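PDB 4GYI: Rio2 kinase from Chaetomium thermophilum, which acts as an atypical RIO-family kinase with an ATPase-dependent role on the maturing pre-40S ribosomal subunit and probably phosphorylates protein serine and threonine. Local coordinates for residues D213-I218 and Q279-F284. Residues are numbered along the deposited sequence; the frame is centred on the assembly and turned at random.
Sequences DLIALI and QCIKRF
In the helical lobe of the RIO kinase domain, helices 207-223 and 270-289 run antiparallel, and Ile-281 of the second packs against the ends of Leu-214, Ile-215 and Ile-218 of the first. The axes of the two short segments approach to 10.9 Å at an angle of 173°, a spacing bridged by apolar side chains from both helices. The CG1-CD1 branch of Ile-281 serves two neighbours. Its terminal CD1 meets Leu-214 CD1 at 4.3 Å, methyl against methyl, while CG1 lies 4.2 Å from Ile-218 CD1. The short branch, CG2, faces Ile-215 CD1 at 4.4 Å. Tyr-211, one turn before Leu-214 and Ile-215, also touches Ile-281; Tyr-211, Leu-214, Ile-215 and Ile-218 have the i, i+3, i+4, i+7 spacing of a knobs-into-holes socket, here loosely filled by Ile-281. Ile-215 leaves its helix obliquely, but with chi2 at -54° its CD1 is swung across to Ile-281. Ile-218 keeps a more extended chain (chi2 163°), which carries CD1 out to the opposing helix. Leu-214 is shared further with Met-198, Pro-254 and Phe-285, and Phe-231 also packs on Ile-281, joining the helix pair to the segment that leads to the nucleotide-binding Phe-234 and the magnesium ligand Asn-235. The side chain of Asn-235 is about 9 Å from that of Ile-281, and the bound magnesium ion about 13 Å.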
ATOM      1  N   ASP A 213      12.458  21.871   5.563  1.00 36.22           N
ATOM      2  CA  ASP A 213      11.310  21.116   6.055  1.00 38.86           C
ATOM      3  C   ASP A 213      11.432  19.588   5.776  1.00 32.66           C
ATOM      4  O   ASP A 213      11.182  18.761   6.654  1.00 37.31           O
ATOM      5  CB  ASP A 213       9.994  21.712   5.523  1.00 38.62           C
ATOM      6  CG  ASP A 213       9.593  23.009   6.250  1.00 53.51           C
ATOM      7  OD1 ASP A 213      10.413  23.563   7.024  1.00 61.06           O
ATOM      8  OD2 ASP A 213       8.452  23.481   6.043  1.00 61.88           O
ATOM      9  N   LEU A 214      11.844  19.220   4.572  1.00 35.54           N
ATOM     10  CA  LEU A 214      11.996  17.800   4.233  1.00 27.53           C
ATOM     11  C   LEU A 214      13.082  17.127   5.067  1.00 32.97           C
ATOM     12  O   LEU A 214      12.913  15.993   5.530  1.00 34.03           O
ATOM     13  CB  LEU A 214      12.281  17.641   2.742  1.00 29.24           C
ATOM     14  CG  LEU A 214      11.129  18.168   1.877  1.00 38.00           C
ATOM     15  CD1 LEU A 214      11.493  18.150   0.417  1.00 31.94           C
ATOM     16  CD2 LEU A 214       9.842  17.367   2.128  1.00 31.16           C
ATOM     17  N   ILE A 215      14.186  17.838   5.273  1.00 34.74           N
ATOM     18  CA  ILE A 215      15.291  17.330   6.080  1.00 39.38           C
ATOM     19  C   ILE A 215      14.850  17.150   7.520  1.00 35.65           C
ATOM     20  O   ILE A 215      15.125  16.119   8.135  1.00 40.00           O
ATOM     21  CB  ILE A 215      16.514  18.272   6.038  1.00 36.84           C
ATOM     22  CG1 ILE A 215      17.113  18.292   4.630  1.00 40.13           C
ATOM     23  CG2 ILE A 215      17.556  17.845   7.058  1.00 37.05           C
ATOM     24  CD1 ILE A 215      17.467  16.907   4.070  1.00 36.82           C
ATOM     25  N   ALA A 216      14.154  18.145   8.066  1.00 38.04           N
ATOM     26  CA  ALA A 216      13.595  17.994   9.411  1.00 34.31           C
ATOM     27  C   ALA A 216      12.687  16.746   9.498  1.00 36.76           C
ATOM     28  O   ALA A 216      12.725  16.011  10.486  1.00 40.19           O
ATOM     29  CB  ALA A 216      12.843  19.279   9.865  1.00 36.64           C
ATOM     30  N   LEU A 217      11.898  16.485   8.458  1.00 39.35           N
ATOM     31  CA  LEU A 217      11.079  15.272   8.445  1.00 42.64           C
ATOM     32  C   LEU A 217      11.902  13.980   8.540  1.00 30.38           C
ATOM     33  O   LEU A 217      11.543  13.073   9.285  1.00 33.95           O
ATOM     34  CB  LEU A 217      10.169  15.206   7.213  1.00 37.44           C
ATOM     35  CG  LEU A 217       8.844  15.943   7.326  1.00 47.99           C
ATOM     36  CD1 LEU A 217       8.052  15.777   6.047  1.00 39.26           C
ATOM     37  CD2 LEU A 217       8.064  15.441   8.525  1.00 45.13           C
ATOM     38  N   ILE A 218      12.978  13.887   7.771  1.00 32.23           N
ATOM     39  CA  ILE A 218      13.807  12.678   7.807  1.00 30.86           C
ATOM     40  C   ILE A 218      14.421  12.507   9.183  1.00 33.39           C
ATOM     41  O   ILE A 218      14.446  11.403   9.723  1.00 35.84           O
ATOM     42  CB  ILE A 218      14.924  12.730   6.786  1.00 36.20           C
ATOM     43  CG1 ILE A 218      14.339  12.649   5.380  1.00 31.83           C
ATOM     44  CG2 ILE A 218      15.939  11.591   7.039  1.00 32.08           C
ATOM     45  CD1 ILE A 218      15.313  13.099   4.302  1.00 32.27           C
ATOM     46  N   GLN A 279      20.101  11.732   0.003  1.00 33.31           N
ATOM     47  CA  GLN A 279      20.668  11.982  -1.320  1.00 36.97           C
ATOM     48  C   GLN A 279      19.586  12.133  -2.392  1.00 45.92           C
ATOM     49  O   GLN A 279      19.774  12.887  -3.346  1.00 39.73           O
ATOM     50  CB  GLN A 279      21.668  10.891  -1.712  1.00 45.49           C
ATOM     51  CG  GLN A 279      23.112  11.378  -1.886  1.00 66.17           C
ATOM     52  CD  GLN A 279      23.644  12.171  -0.684  1.00 76.33           C
ATOM     53  OE1 GLN A 279      24.171  13.274  -0.841  1.00 66.60           O
ATOM     54  NE2 GLN A 279      23.520  11.601   0.515  1.00 85.35           N
ATOM     55  N   CYS A 280      18.459  11.431  -2.236  1.00 35.44           N
ATOM     56  CA  CYS A 280      17.327  11.601  -3.155  1.00 38.88           C
ATOM     57  C   CYS A 280      16.786  13.029  -3.124  1.00 41.10           C
ATOM     58  O   CYS A 280      16.557  13.642  -4.172  1.00 40.63           O
ATOM     59  CB  CYS A 280      16.187  10.623  -2.843  1.00 39.94           C
ATOM     60  SG  CYS A 280      16.312   9.062  -3.728  1.00 72.30           S
ATOM     61  N   ILE A 281      16.582  13.537  -1.914  1.00 34.67           N
ATOM     62  CA  ILE A 281      16.160  14.918  -1.709  1.00 36.84           C
ATOM     63  C   ILE A 281      17.161  15.923  -2.309  1.00 41.42           C
ATOM     64  O   ILE A 281      16.775  16.800  -3.091  1.00 43.45           O
ATOM     65  CB  ILE A 281      15.959  15.208  -0.213  1.00 37.80           C
ATOM     66  CG1 ILE A 281      14.789  14.379   0.333  1.00 37.83           C
ATOM     67  CG2 ILE A 281      15.740  16.685   0.028  1.00 38.04           C
ATOM     68  CD1 ILE A 281      13.550  14.464  -0.511  1.00 40.81           C
ATOM     69  N   LYS A 282      18.442  15.790  -1.958  1.00 29.21           N
ATOM     70  CA  LYS A 282      19.467  16.689  -2.491  1.00 36.27           C
ATOM     71  C   LYS A 282      19.494  16.649  -4.019  1.00 42.74           C
ATOM     72  O   LYS A 282      19.503  17.694  -4.667  1.00 43.17           O
ATOM     73  CB  LYS A 282      20.861  16.338  -1.951  1.00 35.54           C
ATOM     74  CG  LYS A 282      21.029  16.609  -0.468  1.00 36.84           C
ATOM     75  CD  LYS A 282      22.476  16.329  -0.024  1.00 46.26           C
ATOM     76  CE  LYS A 282      22.616  16.455   1.490  1.00 48.18           C
ATOM     77  NZ  LYS A 282      23.986  16.202   2.026  1.00 48.69           N
ATOM     78  N   ARG A 283      19.514  15.446  -4.592  1.00 36.94           N
ATOM     79  CA  ARG A 283      19.489  15.301  -6.051  1.00 43.13           C
ATOM     80  C   ARG A 283      18.326  16.082  -6.662  1.00 45.07           C
ATOM     81  O   ARG A 283      18.529  16.899  -7.556  1.00 48.07           O
ATOM     82  CB  ARG A 283      19.373  13.837  -6.462  1.00 55.46           C
ATOM     83  CG  ARG A 283      20.683  13.134  -6.764  1.00 74.97           C
ATOM     84  CD  ARG A 283      20.393  11.791  -7.428  1.00 89.01           C
ATOM     85  NE  ARG A 283      19.435  11.950  -8.520  1.00 99.77           N
ATOM     86  CZ  ARG A 283      19.739  11.831  -9.809  1.00109.52           C
ATOM     87  NH1 ARG A 283      20.975  11.525 -10.178  1.00114.80           N
ATOM     88  NH2 ARG A 283      18.801  12.003 -10.731  1.00110.84           N
ATOM     89  N   PHE A 284      17.115  15.833  -6.165  1.00 37.23           N
ATOM     90  CA  PHE A 284      15.937  16.513  -6.680  1.00 39.51           C
ATOM     91  C   PHE A 284      16.069  18.036  -6.593  1.00 38.76           C
ATOM     92  O   PHE A 284      15.862  18.744  -7.579  1.00 42.66           O
ATOM     93  CB  PHE A 284      14.664  16.049  -5.969  1.00 33.61           C
ATOM     94  CG  PHE A 284      13.440  16.785  -6.419  1.00 34.06           C
ATOM     95  CD1 PHE A 284      12.850  16.486  -7.639  1.00 35.47           C
ATOM     96  CD2 PHE A 284      12.905  17.809  -5.644  1.00 36.03           C
ATOM     97  CE1 PHE A 284      11.722  17.171  -8.071  1.00 33.86           C
ATOM     98  CE2 PHE A 284      11.796  18.511  -6.064  1.00 34.91           C
ATOM     99  CZ  PHE A 284      11.188  18.182  -7.277  1.00 32.53           C
TER